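L-lysine 6-monooxygenase (Pseudomonas syringae pv. tomato, PDB 5CQF) probably catalyses the FAD- and NADPH-dependent hydroxylation of the side-chain amine of L-lysine, an oxidation step that supplies a building block for siderophore biosynthesis. Local coordinates at residues T194-F199 / L221-R226. Sequence-based numbering, arbitrary orientation.
Sequences TRLQAF and LELVSR
In the Rossmann-type domain whose five-stranded parallel sheet contains strand 206-210, helix 192-198 meets helix 214-226, the helix that follows this strand after a GxGxxA-like turn, consistent with an NADP-binding fold. L196 carries the contact for its helix, facing L223 and R226. Its CD1 lies 3.9 Å from CD2 of L223, methyl to methyl, where the two side chains cross at a slant. Both leucines also touch W207 of strand 206-210, which places this apolar pair against the sheet. In L223, chi1 (-65°) carries CG to the side of the backbone N, and chi2 (174°) then turns CD2 to L196. R226 supplies the outer part of the contact: its chain, bent at chi2 and chi3, runs past L196 in the opposite direction and brings NH1 to 3.7 Å from L196 CB. L196 CD1 sits 3.9 Å above the guanidinium plane, displaced toward the rim, so the methyl approaches over a face. No hydrogen bond joins segments 194-199 and 221-226. A salt bridge one turn back helps fix the guanidinium: R226 NE lies 2.6 Å from E222 OE2. That oxygen is only 5° out of the guanidinium plane.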
loop_
_atom_site.group_PDB
_atom_site.type_symbol
_atom_site.label_atom_id
_atom_site.label_comp_id
_atom_site.label_asym_id
_atom_site.label_seq_id
_atom_site.Cartn_x
_atom_site.Cartn_y
_atom_site.Cartn_z
ATOM N N THR A 194 3.534 9.737 -31.850
ATOM C CA THR A 194 3.945 10.320 -33.122
ATOM C C THR A 194 3.088 11.538 -33.447
ATOM O O THR A 194 3.593 12.588 -33.790
ATOM C CB THR A 194 3.821 9.275 -34.259
ATOM O OG1 THR A 194 4.346 8.008 -33.819
ATOM C CG2 THR A 194 4.564 9.725 -35.491
ATOM N N ARG A 195 1.778 11.392 -33.309
ATOM C CA ARG A 195 0.844 12.464 -33.641
ATOM C C ARG A 195 1.003 13.667 -32.723
ATOM O O ARG A 195 0.988 14.805 -33.191
ATOM C CB ARG A 195 -0.606 11.969 -33.574
ATOM C CG ARG A 195 -0.955 10.916 -34.614
ATOM C CD ARG A 195 -1.274 11.570 -35.946
ATOM N NE ARG A 195 -1.638 10.591 -36.958
ATOM C CZ ARG A 195 -1.592 10.812 -38.268
ATOM N NH1 ARG A 195 -1.177 11.977 -38.743
ATOM N NH2 ARG A 195 -1.949 9.859 -39.110
ATOM N N LEU A 196 1.132 13.422 -31.427
ATOM C CA LEU A 196 1.382 14.512 -30.470
ATOM C C LEU A 196 2.658 15.284 -30.765
ATOM O O LEU A 196 2.742 16.495 -30.550
ATOM C CB LEU A 196 1.458 13.991 -29.048
ATOM C CG LEU A 196 0.185 14.025 -28.192
ATOM C CD1 LEU A 196 0.014 15.350 -27.466
ATOM C CD2 LEU A 196 -1.062 13.741 -29.000
ATOM N N GLN A 197 3.654 14.581 -31.276
ATOM C CA GLN A 197 4.941 15.196 -31.519
ATOM C C GLN A 197 4.841 16.187 -32.683
ATOM O O GLN A 197 5.427 17.262 -32.641
ATOM C CB GLN A 197 5.985 14.112 -31.785
ATOM C CG GLN A 197 7.333 14.419 -31.186
ATOM C CD GLN A 197 8.276 13.253 -31.321
ATOM O OE1 GLN A 197 8.312 12.361 -30.472
ATOM N NE2 GLN A 197 9.046 13.251 -32.396
ATOM N N ALA A 198 4.050 15.831 -33.688
ATOM C CA ALA A 198 3.795 16.685 -34.834
ATOM C C ALA A 198 3.288 18.093 -34.488
ATOM O O ALA A 198 3.461 19.014 -35.278
ATOM C CB ALA A 198 2.815 16.001 -35.778
ATOM N N PHE A 199 2.649 18.255 -33.335
ATOM C CA PHE A 199 2.190 19.577 -32.886
ATOM C C PHE A 199 3.311 20.466 -32.406
ATOM O O PHE A 199 3.101 21.650 -32.189
ATOM C CB PHE A 199 1.166 19.431 -31.748
ATOM C CG PHE A 199 -0.109 18.816 -32.193
ATOM C CD1 PHE A 199 -0.917 19.476 -33.107
ATOM C CD2 PHE A 199 -0.492 17.567 -31.739
ATOM C CE1 PHE A 199 -2.106 18.900 -33.551
ATOM C CE2 PHE A 199 -1.674 16.982 -32.183
ATOM C CZ PHE A 199 -2.484 17.649 -33.084
ATOM N N LEU A 221 -4.410 10.998 -19.545
ATOM C CA LEU A 221 -3.416 11.440 -18.574
ATOM C C LEU A 221 -2.327 12.262 -19.224
ATOM O O LEU A 221 -1.909 13.293 -18.681
ATOM C CB LEU A 221 -2.803 10.252 -17.851
ATOM C CG LEU A 221 -1.770 10.522 -16.742
ATOM C CD1 LEU A 221 -2.362 11.336 -15.609
ATOM C CD2 LEU A 221 -1.289 9.188 -16.190
ATOM N N GLU A 222 -1.874 11.826 -20.387
ATOM C CA GLU A 222 -0.760 12.479 -21.019
ATOM C C GLU A 222 -1.203 13.862 -21.496
ATOM O O GLU A 222 -0.455 14.858 -21.365
ATOM C CB GLU A 222 -0.200 11.630 -22.147
ATOM C CG GLU A 222 0.856 12.329 -23.013
ATOM C CD GLU A 222 2.213 12.532 -22.338
ATOM O OE1 GLU A 222 2.563 11.753 -21.423
ATOM O OE2 GLU A 222 2.944 13.463 -22.762
ATOM N N LEU A 223 -2.427 13.954 -22.007
ATOM C CA LEU A 223 -2.919 15.246 -22.463
ATOM C C LEU A 223 -3.061 16.239 -21.307
ATOM O O LEU A 223 -2.535 17.350 -21.396
ATOM C CB LEU A 223 -4.236 15.115 -23.185
ATOM C CG LEU A 223 -4.198 14.342 -24.490
ATOM C CD1 LEU A 223 -5.627 14.201 -24.976
ATOM C CD2 LEU A 223 -3.326 15.032 -25.551
ATOM N N VAL A 224 -3.776 15.874 -20.237
ATOM C CA VAL A 224 -3.921 16.808 -19.123
ATOM C C VAL A 224 -2.578 17.024 -18.414
ATOM O O VAL A 224 -2.428 17.993 -17.699
ATOM C CB VAL A 224 -4.978 16.386 -18.076
ATOM C CG1 VAL A 224 -6.362 16.304 -18.688
ATOM C CG2 VAL A 224 -4.603 15.071 -17.405
ATOM N N SER A 225 -1.607 16.142 -18.610
ATOM C CA SER A 225 -0.268 16.364 -18.055
ATOM C C SER A 225 0.550 17.378 -18.829
ATOM O O SER A 225 1.397 18.019 -18.266
ATOM C CB SER A 225 0.547 15.068 -18.001
ATOM O OG SER A 225 0.018 14.212 -17.034
ATOM N N ARG A 226 0.345 17.489 -20.120
ATOM C CA ARG A 226 1.286 18.233 -20.933
ATOM C C ARG A 226 1.037 19.719 -20.898
ATOM O O ARG A 226 1.911 20.472 -21.248
ATOM C CB ARG A 226 1.216 17.769 -22.377
ATOM C CG ARG A 226 1.857 16.426 -22.608
ATOM C CD ARG A 226 3.268 16.539 -23.148
ATOM N NE ARG A 226 3.444 15.552 -24.213
ATOM C CZ ARG A 226 3.665 15.838 -25.494
ATOM N NH1 ARG A 226 3.804 14.839 -26.354
ATOM N NH2 ARG A 226 3.769 17.100 -25.926
#